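PDB 1VDM: purine phosphoribosyltransferase from Pyrococcus horikoshii, which probably transfers a phosphoribosyl group from its diphosphate-activated donor to a purine base. Local coordinates for residues 28-33 with 39-44; 20-25 with 46-51; 86-91 with 97-102; 117-122 with 140-145. All coordinates share one frame; numbering follows the deposited sequence.

Contact 1 (28-33 with 39-44)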
loop_
_atom_site.group_PDB
_atom_site.type_symbol
_atom_site.label_atom_id
_atom_site.label_comp_id
_atom_site.label_asym_id
_atom_site.label_seq_id
_atom_site.Cartn_x
_atom_site.Cartn_y
_atom_site.Cartn_z
ATOM N N ASP G 28 21.413 -20.515 -28.459
ATOM C CA ASP G 28 21.642 -21.341 -27.284
ATOM C C ASP G 28 22.360 -20.522 -26.219
ATOM O O ASP G 28 22.306 -20.837 -25.029
ATOM C CB ASP G 28 22.499 -22.556 -27.646
ATOM C CG ASP G 28 21.871 -23.413 -28.728
ATOM O OD1 ASP G 28 22.526 -24.378 -29.187
ATOM O OD2 ASP G 28 20.722 -23.123 -29.122
ATOM N N VAL G 29 23.033 -19.464 -26.658
ATOM C CA VAL G 29 23.782 -18.608 -25.753
ATOM C C VAL G 29 23.980 -17.212 -26.342
ATOM O O VAL G 29 24.012 -17.035 -27.562
ATOM C CB VAL G 29 25.159 -19.231 -25.444
ATOM C CG1 VAL G 29 25.945 -19.409 -26.736
ATOM C CG2 VAL G 29 25.926 -18.360 -24.467
ATOM N N ILE G 30 24.092 -16.224 -25.461
ATOM C CA ILE G 30 24.299 -14.848 -25.877
ATOM C C ILE G 30 25.625 -14.337 -25.335
ATOM O O ILE G 30 26.007 -14.620 -24.197
ATOM C CB ILE G 30 23.202 -13.900 -25.358
ATOM C CG1 ILE G 30 21.846 -14.265 -25.955
ATOM C CG2 ILE G 30 23.545 -12.476 -25.733
ATOM C CD1 ILE G 30 20.706 -13.378 -25.459
ATOM N N ILE G 31 26.323 -13.584 -26.173
ATOM C CA ILE G 31 27.599 -12.999 -25.798
ATOM C C ILE G 31 27.463 -11.491 -25.965
ATOM O O ILE G 31 27.368 -10.978 -27.088
ATOM C CB ILE G 31 28.746 -13.542 -26.688
ATOM C CG1 ILE G 31 28.821 -15.067 -26.541
ATOM C CG2 ILE G 31 30.071 -12.903 -26.283
ATOM C CD1 ILE G 31 29.717 -15.738 -27.529
ATOM N N GLY G 32 27.420 -10.793 -24.837
ATOM C CA GLY G 32 27.284 -9.353 -24.874
ATOM C C GLY G 32 28.630 -8.664 -24.861
ATOM O O GLY G 32 29.484 -8.967 -24.023
ATOM N N VAL G 33 28.824 -7.746 -25.803
ATOM C CA VAL G 33 30.034 -6.939 -25.888
ATOM C C VAL G 33 29.932 -5.683 -25.019
ATOM O O VAL G 33 29.058 -4.843 -25.184
ATOM C CB VAL G 33 30.239 -6.548 -27.353
ATOM C CG1 VAL G 33 31.565 -5.808 -27.516
ATOM C CG2 VAL G 33 30.248 -7.789 -28.225
ATOM N N ILE G 39 23.451 -3.790 -22.608
ATOM C CA ILE G 39 22.073 -3.389 -22.427
ATOM C C ILE G 39 21.166 -4.261 -23.277
ATOM O O ILE G 39 20.296 -4.967 -22.783
ATOM C CB ILE G 39 21.940 -1.927 -22.853
ATOM C CG1 ILE G 39 22.213 -1.004 -21.664
ATOM C CG2 ILE G 39 20.506 -1.654 -23.343
ATOM C CD1 ILE G 39 23.699 -0.934 -21.310
ATOM N N PRO G 40 21.362 -4.273 -24.611
ATOM C CA PRO G 40 20.517 -5.127 -25.453
ATOM C C PRO G 40 20.687 -6.608 -25.078
ATOM O O PRO G 40 19.733 -7.384 -25.137
ATOM C CB PRO G 40 21.026 -4.845 -26.870
ATOM C CG PRO G 40 21.678 -3.497 -26.762
ATOM C CD PRO G 40 22.370 -3.576 -25.429
ATOM N N ALA G 41 21.908 -6.978 -24.691
ATOM C CA ALA G 41 22.232 -8.350 -24.316
ATOM C C ALA G 41 21.376 -8.864 -23.161
ATOM O O ALA G 41 20.735 -9.905 -23.278
ATOM C CB ALA G 41 23.704 -8.457 -23.955
ATOM N N VAL G 42 21.380 -8.137 -22.047
ATOM C CA VAL G 42 20.596 -8.520 -20.878
ATOM C C VAL G 42 19.123 -8.643 -21.255
ATOM O O VAL G 42 18.488 -9.645 -20.947
ATOM C CB VAL G 42 20.759 -7.489 -19.719
ATOM C CG1 VAL G 42 19.658 -7.662 -18.688
ATOM C CG2 VAL G 42 22.105 -7.687 -19.052
ATOM N N ARG G 43 18.590 -7.627 -21.924
ATOM C CA ARG G 43 17.199 -7.642 -22.343
ATOM C C ARG G 43 16.887 -8.850 -23.233
ATOM O O ARG G 43 15.870 -9.520 -23.033
ATOM C CB ARG G 43 16.850 -6.340 -23.063
ATOM C CG ARG G 43 16.571 -5.173 -22.125
ATOM C CD ARG G 43 15.173 -4.619 -22.373
ATOM N NE ARG G 43 14.189 -5.700 -22.332
ATOM C CZ ARG G 43 12.967 -5.624 -22.840
ATOM N NH1 ARG G 43 12.565 -4.511 -23.432
ATOM N NH2 ARG G 43 12.156 -6.670 -22.774
ATOM N N LEU G 44 17.758 -9.140 -24.198
ATOM C CA LEU G 44 17.541 -10.285 -25.081
ATOM C C LEU G 44 17.641 -11.608 -24.312
ATOM O O LEU G 44 16.977 -12.590 -24.656
ATOM C CB LEU G 44 18.544 -10.274 -26.242
ATOM C CG LEU G 44 18.314 -9.247 -27.357
ATOM C CD1 LEU G 44 19.494 -9.278 -28.329
ATOM C CD2 LEU G 44 17.011 -9.541 -28.091
#
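Gly32 and Ala41 bring strand 29-33 and helix 38-47 close together, their CA atoms only 5.2 Å apart. Residues 39-44 of the helix run back along the strand at 158°, nearly antiparallel, and the two short axes approach to 7.7 Å. So close a fit depends on small residues. The Ala41 methyl, CB, rests 3.8 Å from Gly32 CA, and a CB built onto Gly32 would clash with it at 2.8 Å, which is consistent with a glycine here.

Ile30 carries the rest. Its CG1 stands anti to the carbonyl carbon (chi1 -64°) and the chain is extended beyond it, which sends CD1 to the helix backbone, 3.7 Å from Leu44 C. The side chains of Ile30 and Leu44 meet at about a right angle, with Ile30 CD1 3.9 Å from Leu44 CB. The other branch, Ile30 CG2, lies more loosely beside Ala41 CB at 4.4 Å. Leu44 continues toward Ile15 and Leu22 of helix 8-23, while Ala41 also touches Leu53. This buried packing, without hydrogen bonds between the segments, is the first half of a beta-alpha-beta crossover, strand 29-33, helix 38-47 and strand 53-61, within the phosphoribosyltransferase core.

Contact 2 (20-25 with 46-51)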
loop_
_atom_site.group_PDB
_atom_site.type_symbol
_atom_site.label_atom_id
_atom_site.label_comp_id
_atom_site.label_asym_id
_atom_site.label_seq_id
_atom_site.Cartn_x
_atom_site.Cartn_y
_atom_site.Cartn_z
ATOM N N GLU G 20 12.080 -10.914 -32.096
ATOM C CA GLU G 20 11.213 -11.677 -32.986
ATOM C C GLU G 20 12.016 -12.374 -34.085
ATOM O O GLU G 20 11.713 -13.513 -34.460
ATOM C CB GLU G 20 10.138 -10.772 -33.605
ATOM C CG GLU G 20 9.031 -11.536 -34.366
ATOM C CD GLU G 20 8.353 -12.631 -33.521
ATOM O OE1 GLU G 20 7.834 -12.312 -32.424
ATOM O OE2 GLU G 20 8.337 -13.809 -33.949
ATOM N N LYS G 21 13.043 -11.691 -34.590
ATOM C CA LYS G 21 13.897 -12.241 -35.636
ATOM C C LYS G 21 14.839 -13.303 -35.081
ATOM O O LYS G 21 15.084 -14.320 -35.725
ATOM C CB LYS G 21 14.709 -11.125 -36.302
ATOM C CG LYS G 21 14.349 -10.880 -37.754
ATOM C CD LYS G 21 12.882 -10.517 -37.912
ATOM C CE LYS G 21 12.475 -10.478 -39.379
ATOM N NZ LYS G 21 11.042 -10.106 -39.554
ATOM N N LEU G 22 15.371 -13.068 -33.887
ATOM C CA LEU G 22 16.273 -14.038 -33.277
ATOM C C LEU G 22 15.525 -15.311 -32.871
ATOM O O LEU G 22 16.139 -16.358 -32.666
ATOM C CB LEU G 22 16.974 -13.432 -32.055
ATOM C CG LEU G 22 18.106 -12.427 -32.301
ATOM C CD1 LEU G 22 18.654 -11.908 -30.972
ATOM C CD2 LEU G 22 19.205 -13.107 -33.103
ATOM N N ARG G 23 14.201 -15.218 -32.756
ATOM C CA ARG G 23 13.392 -16.377 -32.382
ATOM C C ARG G 23 13.465 -17.453 -33.458
ATOM O O ARG G 23 13.442 -18.646 -33.156
ATOM C CB ARG G 23 11.930 -15.974 -32.146
ATOM C CG ARG G 23 11.708 -15.216 -30.841
ATOM C CD ARG G 23 10.348 -15.510 -30.217
ATOM N NE ARG G 23 10.238 -14.929 -28.878
ATOM C CZ ARG G 23 9.989 -13.644 -28.629
ATOM N NH1 ARG G 23 9.811 -12.784 -29.627
ATOM N NH2 ARG G 23 9.930 -13.217 -27.377
ATOM N N GLU G 24 13.563 -17.024 -34.712
ATOM C CA GLU G 24 13.659 -17.946 -35.838
ATOM C C GLU G 24 15.042 -18.607 -35.873
ATOM O O GLU G 24 15.223 -19.655 -36.493
ATOM C CB GLU G 24 13.405 -17.194 -37.145
ATOM C CG GLU G 24 12.138 -16.342 -37.124
ATOM C CD GLU G 24 11.930 -15.541 -38.405
ATOM O OE1 GLU G 24 12.831 -14.753 -38.777
ATOM O OE2 GLU G 24 10.861 -15.693 -39.037
ATOM N N TYR G 25 16.011 -17.992 -35.196
ATOM C CA TYR G 25 17.378 -18.508 -35.150
ATOM C C TYR G 25 17.637 -19.411 -33.937
ATOM O O TYR G 25 18.559 -20.224 -33.948
ATOM C CB TYR G 25 18.368 -17.336 -35.163
ATOM C CG TYR G 25 19.814 -17.734 -34.967
ATOM C CD1 TYR G 25 20.437 -18.634 -35.835
ATOM C CD2 TYR G 25 20.557 -17.224 -33.898
ATOM C CE1 TYR G 25 21.764 -19.020 -35.644
ATOM C CE2 TYR G 25 21.885 -17.600 -33.699
ATOM C CZ TYR G 25 22.482 -18.499 -34.577
ATOM O OH TYR G 25 23.792 -18.877 -34.379
ATOM N N HIS G 46 16.577 -12.151 -21.347
ATOM C CA HIS G 46 15.273 -12.299 -20.710
ATOM C C HIS G 46 14.185 -12.622 -21.738
ATOM O O HIS G 46 13.482 -13.620 -21.606
ATOM C CB HIS G 46 14.900 -11.007 -19.965
ATOM C CG HIS G 46 15.658 -10.796 -18.690
ATOM N ND1 HIS G 46 15.355 -11.466 -17.524
ATOM C CD2 HIS G 46 16.705 -9.988 -18.396
ATOM C CE1 HIS G 46 16.181 -11.079 -16.567
ATOM N NE2 HIS G 46 17.010 -10.183 -17.070
ATOM N N ILE G 47 14.062 -11.779 -22.764
ATOM C CA ILE G 47 13.059 -11.943 -23.815
ATOM C C ILE G 47 13.094 -13.278 -24.560
ATOM O O ILE G 47 12.076 -13.720 -25.086
ATOM C CB ILE G 47 13.168 -10.826 -24.873
ATOM C CG1 ILE G 47 13.107 -9.456 -24.204
ATOM C CG2 ILE G 47 12.025 -10.944 -25.869
ATOM C CD1 ILE G 47 13.160 -8.300 -25.183
ATOM N N LEU G 48 14.252 -13.921 -24.611
ATOM C CA LEU G 48 14.362 -15.187 -25.323
ATOM C C LEU G 48 14.351 -16.435 -24.435
ATOM O O LEU G 48 14.920 -17.466 -24.803
ATOM C CB LEU G 48 15.626 -15.185 -26.185
ATOM C CG LEU G 48 15.680 -14.158 -27.320
ATOM C CD1 LEU G 48 17.037 -14.235 -27.990
ATOM C CD2 LEU G 48 14.573 -14.424 -28.329
ATOM N N GLY G 49 13.713 -16.346 -23.270
ATOM C CA GLY G 49 13.647 -17.494 -22.383
ATOM C C GLY G 49 14.857 -17.700 -21.488
ATOM O O GLY G 49 15.383 -18.809 -21.385
ATOM N N ASP G 50 15.287 -16.631 -20.828
ATOM C CA ASP G 50 16.438 -16.677 -19.931
ATOM C C ASP G 50 17.574 -17.575 -20.401
ATOM O O ASP G 50 18.061 -18.410 -19.638
ATOM C CB ASP G 50 16.010 -17.106 -18.523
ATOM C CG ASP G 50 15.329 -15.987 -17.747
ATOM O OD1 ASP G 50 14.995 -16.205 -16.559
ATOM O OD2 ASP G 50 15.127 -14.891 -18.318
ATOM N N ILE G 51 17.995 -17.412 -21.652
ATOM C CA ILE G 51 19.099 -18.209 -22.169
ATOM C C ILE G 51 20.377 -17.616 -21.582
ATOM O O ILE G 51 20.500 -16.398 -21.441
ATOM C CB ILE G 51 19.172 -18.166 -23.710
ATOM C CG1 ILE G 51 19.347 -16.724 -24.180
ATOM C CG2 ILE G 51 17.914 -18.799 -24.317
ATOM C CD1 ILE G 51 19.456 -16.596 -25.672
#
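Leu22 and Arg23, near the end of helix 8-23, face Ile47 and Leu48, where helix 38-47 finishes. Arg23 and Leu48 have the nearest CA atoms, 7.2 Å apart.

The apolar part centres on Leu48, which splits its two methyl groups between two partners. CD1 of Leu48 lies 4.1 Å from Leu22 CD1, and the two leucine side chains meet at about a right angle. Leu48 CD2 packs against the aliphatic stem of Arg23, 3.9 Å from its CG. Leu22 also reaches Val87 and Tyr131, which ties the inner side of the contact to the sheet.

The polar part belongs to the Arg23 guanidinium. A bend at chi2 (-147°) helps carry the head past Leu48 to Ile47, where NH2 gives a weak hydrogen bond to Ile47 O, 3.2 Å long and strongly bent at 122°. NH2 also lies 3.4 Å from Ile47 CG2. On its own helix, Arg23 NH1 forms a salt bridge with Glu20 OE1 at 3.5 Å, and Glu20 OE1 has a second partner in Arg23 of a neighbouring subunit.

With an alanine in place of Arg23, Ile47 O would probably lose this donor and Glu20 its intrachain mate, and one side of Leu48 would be uncovered.

The chemistry is that of a partly buried margin: an arginine uses its stem as hydrocarbon and its head as a charge. Because Ile47 is the last helical residue, the positive group stands at a helix C-terminal end, where it is likely to be electrostatically favourable.

Contact 3 (86-91 with 97-102)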
loop_
_atom_site.group_PDB
_atom_site.type_symbol
_atom_site.label_atom_id
_atom_site.label_comp_id
_atom_site.label_asym_id
_atom_site.label_seq_id
_atom_site.Cartn_x
_atom_site.Cartn_y
_atom_site.Cartn_z
ATOM N N VAL G 86 25.343 -19.515 -31.517
ATOM C CA VAL G 86 25.752 -18.313 -30.814
ATOM C C VAL G 86 25.236 -17.044 -31.460
ATOM O O VAL G 86 25.090 -16.965 -32.678
ATOM C CB VAL G 86 27.283 -18.221 -30.717
ATOM C CG1 VAL G 86 27.677 -16.981 -29.938
ATOM C CG2 VAL G 86 27.838 -19.467 -30.047
ATOM N N VAL G 87 24.935 -16.056 -30.625
ATOM C CA VAL G 87 24.474 -14.760 -31.104
ATOM C C VAL G 87 25.213 -13.715 -30.275
ATOM O O VAL G 87 25.109 -13.691 -29.043
ATOM C CB VAL G 87 22.927 -14.584 -30.960
ATOM C CG1 VAL G 87 22.493 -14.822 -29.533
ATOM C CG2 VAL G 87 22.516 -13.192 -31.409
ATOM N N ILE G 88 26.003 -12.890 -30.962
ATOM C CA ILE G 88 26.775 -11.835 -30.319
ATOM C C ILE G 88 25.954 -10.560 -30.372
ATOM O O ILE G 88 25.470 -10.168 -31.436
ATOM C CB ILE G 88 28.126 -11.637 -31.031
ATOM C CG1 ILE G 88 28.964 -12.908 -30.871
ATOM C CG2 ILE G 88 28.866 -10.435 -30.454
ATOM C CD1 ILE G 88 30.307 -12.869 -31.561
ATOM N N VAL G 89 25.780 -9.933 -29.213
ATOM C CA VAL G 89 24.993 -8.714 -29.109
ATOM C C VAL G 89 25.865 -7.528 -28.755
ATOM O O VAL G 89 26.641 -7.574 -27.802
ATOM C CB VAL G 89 23.888 -8.856 -28.044
ATOM C CG1 VAL G 89 22.999 -7.620 -28.044
ATOM C CG2 VAL G 89 23.072 -10.109 -28.317
ATOM N N ASP G 90 25.727 -6.465 -29.537
ATOM C CA ASP G 90 26.502 -5.251 -29.341
ATOM C C ASP G 90 25.582 -4.096 -29.709
ATOM O O ASP G 90 24.593 -4.296 -30.410
ATOM C CB ASP G 90 27.740 -5.298 -30.244
ATOM C CG ASP G 90 28.784 -4.256 -29.876
ATOM O OD1 ASP G 90 29.047 -4.065 -28.660
ATOM O OD2 ASP G 90 29.360 -3.640 -30.812
ATOM N N ASP G 91 25.888 -2.894 -29.236
ATOM C CA ASP G 91 25.008 -1.752 -29.503
ATOM C C ASP G 91 25.098 -1.242 -30.950
ATOM O O ASP G 91 24.108 -0.883 -31.575
ATOM C CB ASP G 91 25.290 -0.621 -28.493
ATOM C CG ASP G 91 26.783 -0.302 -28.417
ATOM O OD1 ASP G 91 27.569 -1.101 -28.930
ATOM O OD2 ASP G 91 27.140 0.705 -27.806
ATOM N N LYS G 97 35.812 -3.266 -35.626
ATOM C CA LYS G 97 37.052 -3.581 -34.953
ATOM C C LYS G 97 36.806 -4.551 -33.793
ATOM O O LYS G 97 37.350 -5.656 -33.772
ATOM C CB LYS G 97 37.672 -2.274 -34.456
ATOM C CG LYS G 97 39.061 -2.378 -33.861
ATOM C CD LYS G 97 39.508 -1.016 -33.321
ATOM C CE LYS G 97 38.534 -0.483 -32.265
ATOM N NZ LYS G 97 38.891 0.879 -31.777
ATOM N N THR G 98 35.969 -4.143 -32.842
ATOM C CA THR G 98 35.674 -4.970 -31.676
ATOM C C THR G 98 35.015 -6.294 -32.040
ATOM O O THR G 98 35.380 -7.349 -31.514
ATOM C CB THR G 98 34.756 -4.227 -30.687
ATOM O OG1 THR G 98 35.375 -2.999 -30.288
ATOM C CG2 THR G 98 34.515 -5.074 -29.455
ATOM N N LEU G 99 34.042 -6.236 -32.943
ATOM C CA LEU G 99 33.340 -7.436 -33.359
ATOM C C LEU G 99 34.257 -8.516 -33.927
ATOM O O LEU G 99 34.102 -9.695 -33.600
ATOM C CB LEU G 99 32.237 -7.081 -34.359
ATOM C CG LEU G 99 30.983 -6.483 -33.709
ATOM C CD1 LEU G 99 29.958 -6.094 -34.755
ATOM C CD2 LEU G 99 30.394 -7.508 -32.758
ATOM N N GLU G 100 35.217 -8.136 -34.763
ATOM C CA GLU G 100 36.125 -9.136 -35.322
ATOM C C GLU G 100 36.908 -9.850 -34.224
ATOM O O GLU G 100 37.116 -11.062 -34.289
ATOM C CB GLU G 100 37.080 -8.498 -36.337
ATOM C CG GLU G 100 36.394 -8.173 -37.656
ATOM C CD GLU G 100 37.347 -7.672 -38.728
ATOM O OE1 GLU G 100 36.866 -7.377 -39.848
ATOM O OE2 GLU G 100 38.567 -7.576 -38.455
ATOM N N VAL G 101 37.336 -9.108 -33.210
ATOM C CA VAL G 101 38.070 -9.715 -32.108
ATOM C C VAL G 101 37.165 -10.710 -31.379
ATOM O O VAL G 101 37.598 -11.797 -30.993
ATOM C CB VAL G 101 38.538 -8.660 -31.097
ATOM C CG1 VAL G 101 39.303 -9.328 -29.966
ATOM C CG2 VAL G 101 39.410 -7.629 -31.789
ATOM N N VAL G 102 35.902 -10.329 -31.194
ATOM C CA VAL G 102 34.933 -11.182 -30.506
ATOM C C VAL G 102 34.568 -12.427 -31.313
ATOM O O VAL G 102 34.330 -13.485 -30.739
ATOM C CB VAL G 102 33.638 -10.398 -30.168
ATOM C CG1 VAL G 102 32.636 -11.306 -29.495
ATOM C CG2 VAL G 102 33.966 -9.237 -29.265
#
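Asp90 brings the one flat group among the touching residues, a carboxylate, yet neither its faces nor its edges make the contact with Leu99. The meeting is through Asp90 CB, 4.3 Å from Leu99 CD2. The leucine methyl thus lies near the base of the acid, whose side chain also packs on Val33 of the adjacent strand.

The remaining touches are aliphatic and converge on Ile88. Its CG1 is anti to the carbonyl carbon (chi1 -65°), which turns both branches toward two residues one helical turn apart. CG2 of Ile88 lies between Leu99 CD2 and Val102 CG1, 4.0 Å from each, while CD1 presses on Val102 CG1 alone of the two side chains, at 3.5 Å. Ile88 slides past both Leu99 and Val102 in the opposite direction, each pair overlapping alongside. Behind them the strand and helix 97-102 run nearly antiparallel at 153°, with axes 10.5 Å apart, a distance these branched side chains fill. Cutting Ile88 back to an alanine is likely to open a gap between sheet and helix, leaving Leu99 and Val102 without their shared partner.

The sequence from Val86 to Thr98, a hydrophobic strand, the acidic pair Asp90 and Asp91, then a short loop into a helix, matches the phosphoribosyl pyrophosphate motif of type I phosphoribosyltransferases. Chemically the contact grades from pure hydrocarbon at Ile88 to an acid at the strand end. No hydrogen bond links the two segments, and between them the fit is van der Waals, a match of aliphatic surfaces without directional bonds.

Contact 4 (117-122 with 140-145)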
loop_
_atom_site.group_PDB
_atom_site.type_symbol
_atom_site.label_atom_id
_atom_site.label_comp_id
_atom_site.label_asym_id
_atom_site.label_seq_id
_atom_site.Cartn_x
_atom_site.Cartn_y
_atom_site.Cartn_z
ATOM N N ALA G 117 23.919 -9.578 -33.750
ATOM C CA ALA G 117 22.820 -8.633 -33.612
ATOM C C ALA G 117 23.289 -7.328 -32.984
ATOM O O ALA G 117 24.027 -7.329 -31.996
ATOM C CB ALA G 117 21.709 -9.251 -32.772
ATOM N N CYS G 118 22.846 -6.219 -33.567
ATOM C CA CYS G 118 23.208 -4.888 -33.095
ATOM C C CYS G 118 22.023 -3.954 -33.195
ATOM O O CYS G 118 21.109 -4.177 -33.988
ATOM C CB CYS G 118 24.344 -4.299 -33.941
ATOM S SG CYS G 118 25.946 -5.075 -33.733
ATOM N N LEU G 119 22.041 -2.901 -32.395
ATOM C CA LEU G 119 20.970 -1.927 -32.451
ATOM C C LEU G 119 21.126 -1.128 -33.742
ATOM O O LEU G 119 20.145 -0.851 -34.436
ATOM C CB LEU G 119 21.052 -0.986 -31.257
ATOM C CG LEU G 119 20.812 -1.618 -29.889
ATOM C CD1 LEU G 119 21.121 -0.601 -28.785
ATOM C CD2 LEU G 119 19.357 -2.091 -29.818
ATOM N N ALA G 120 22.371 -0.767 -34.060
ATOM C CA ALA G 120 22.668 0.018 -35.252
ATOM C C ALA G 120 24.013 -0.330 -35.867
ATOM O O ALA G 120 24.841 -1.008 -35.257
ATOM C CB ALA G 120 22.634 1.502 -34.915
ATOM N N MET G 121 24.219 0.139 -37.091
ATOM C CA MET G 121 25.474 -0.090 -37.794
ATOM C C MET G 121 25.799 1.123 -38.643
ATOM O O MET G 121 24.911 1.891 -39.023
ATOM C CB MET G 121 25.392 -1.318 -38.707
ATOM C CG MET G 121 24.620 -1.089 -40.000
ATOM S SD MET G 121 25.563 -1.497 -41.507
ATOM C CE MET G 121 24.963 -0.224 -42.611
ATOM N N LYS G 122 27.082 1.293 -38.931
ATOM C CA LYS G 122 27.533 2.397 -39.762
ATOM C C LYS G 122 28.020 1.808 -41.088
ATOM O O LYS G 122 28.718 0.791 -41.108
ATOM C CB LYS G 122 28.616 3.179 -39.021
ATOM C CG LYS G 122 28.025 3.981 -37.864
ATOM C CD LYS G 122 29.073 4.519 -36.923
ATOM C CE LYS G 122 28.461 5.511 -35.951
ATOM N NZ LYS G 122 29.489 6.134 -35.079
ATOM N N ILE G 140 26.427 8.082 -32.381
ATOM C CA ILE G 140 25.214 7.787 -31.628
ATOM C C ILE G 140 25.386 7.869 -30.116
ATOM O O ILE G 140 26.251 7.205 -29.539
ATOM C CB ILE G 140 24.676 6.372 -31.941
ATOM C CG1 ILE G 140 24.596 6.157 -33.447
ATOM C CG2 ILE G 140 23.280 6.205 -31.335
ATOM C CD1 ILE G 140 24.285 4.739 -33.819
ATOM N N VAL G 141 24.556 8.691 -29.482
ATOM C CA VAL G 141 24.579 8.800 -28.029
ATOM C C VAL G 141 23.409 7.958 -27.540
ATOM O O VAL G 141 22.252 8.298 -27.770
ATOM C CB VAL G 141 24.376 10.245 -27.534
ATOM C CG1 VAL G 141 24.424 10.269 -26.020
ATOM C CG2 VAL G 141 25.444 11.158 -28.117
ATOM N N PHE G 142 23.716 6.845 -26.889
ATOM C CA PHE G 142 22.677 5.962 -26.375
ATOM C C PHE G 142 22.010 6.520 -25.110
ATOM O O PHE G 142 22.560 7.402 -24.439
ATOM C CB PHE G 142 23.258 4.572 -26.125
ATOM C CG PHE G 142 23.628 3.850 -27.378
ATOM C CD1 PHE G 142 24.960 3.760 -27.784
ATOM C CD2 PHE G 142 22.642 3.274 -28.177
ATOM C CE1 PHE G 142 25.308 3.099 -28.974
ATOM C CE2 PHE G 142 22.980 2.613 -29.371
ATOM C CZ PHE G 142 24.314 2.525 -29.768
ATOM N N PRO G 143 20.814 5.993 -24.762
ATOM C CA PRO G 143 20.056 6.438 -23.584
ATOM C C PRO G 143 20.814 6.271 -22.271
ATOM O O PRO G 143 20.545 6.976 -21.303
ATOM C CB PRO G 143 18.802 5.563 -23.616
ATOM C CG PRO G 143 18.793 4.949 -24.969
ATOM C CD PRO G 143 20.222 4.764 -25.315
ATOM N N TRP G 144 21.756 5.335 -22.240
ATOM C CA TRP G 144 22.536 5.074 -21.032
ATOM C C TRP G 144 23.904 5.766 -20.994
ATOM O O TRP G 144 24.734 5.470 -20.132
ATOM C CB TRP G 144 22.736 3.569 -20.874
ATOM C CG TRP G 144 23.583 2.965 -21.939
ATOM C CD1 TRP G 144 24.955 2.891 -21.963
ATOM C CD2 TRP G 144 23.126 2.330 -23.146
ATOM N NE1 TRP G 144 25.378 2.244 -23.118
ATOM C CE2 TRP G 144 24.276 1.891 -23.856
ATOM C CE3 TRP G 144 21.862 2.088 -23.694
ATOM C CZ2 TRP G 144 24.191 1.225 -25.081
ATOM C CZ3 TRP G 144 21.781 1.419 -24.922
ATOM C CH2 TRP G 144 22.939 0.999 -25.596
ATOM N N GLU G 145 24.146 6.674 -21.933
ATOM C CA GLU G 145 25.423 7.381 -21.978
ATOM C C GLU G 145 25.323 8.828 -21.506
ATOM O O GLU G 145 24.315 9.491 -21.721
ATOM C CB GLU G 145 25.999 7.306 -23.395
ATOM C CG GLU G 145 26.662 5.966 -23.682
ATOM C CD GLU G 145 26.994 5.743 -25.154
ATOM O OE1 GLU G 145 27.749 4.785 -25.440
ATOM O OE2 GLU G 145 26.498 6.509 -26.015
#
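Leu119, at the corner where strand 113-118 gives way to strand 120-121, is the first residue of 117-122 to meet 140-145. Its CD1 touches two aromatic rings at once. It lies 3.8 Å from Phe142 CE2, approaching that ring obliquely, and 4.0 Å from Trp144 CH2, at the indole edge and near its plane.

Ala120 follows with a single touch, its CB 3.8 Å from Ile140 CD1. Farther along, the end of the Lys122 side chain passes near the Ile140 backbone without a close touch and forms a salt bridge with Asp94.

The surface that receives these residues is itself layered. Ile140 CG2 covers one face of the Phe142 ring, 4.0 Å above its plane, and Phe142 CB lies over one face of the Trp144 ring, both offset toward the rim. Trp144 has its CG between the backbone N and the carbonyl carbon (chi1 66°), which brings the indole over Phe142 CB. The residues lie in a type I turn, Phe142 to Glu145. Glu145 N bonds to Phe142 O at 3.1 Å, and Phe142 N returns a nearly straight hydrogen bond of 2.9 Å (163°) to Glu145 OE2, reached from above the carboxylate plane.

In the surrounding fold, Leu119 also packs on Ala14 and Ile15 of helix 8-23, and Pro143 on Trp8 and Val11 of that helix. Val92 of strand 92-93 touches Ala120, Ile140 and Phe142, while Trp9 NE1 of a neighbouring subunit forms a hydrogen bond with Pro143 O. The contact thus joins the corner between strands 113-118 and 120-121 to strand 139-141 and the turn after it, with helix 8-23 packed alongside.

How the contacts relate
Contacts 1, 3 and 4 are buried, whereas contact 2 lies at a partly exposed margin, its centre about 16 Å from the centre of the chain. Contacts 1 and 3 each set a helix against neighbouring strands of one sheet, on opposite faces: Ile88 faces helix 97-107, while Val89 turns to helix 38-47. Both rely on aliphatic fit, closer in contact 1, where Gly32 meets Ala41. Contact 2 uses the far end of helix 38-47 and adds charge, shared with another subunit. Contact 4, at the strand ends, adds aromatic rings to the aliphatic packing; Leu119 meets Pro40 of contact 1, and Asp91 O lies 3.0 Å from Ala120 N, linking it to contact 3.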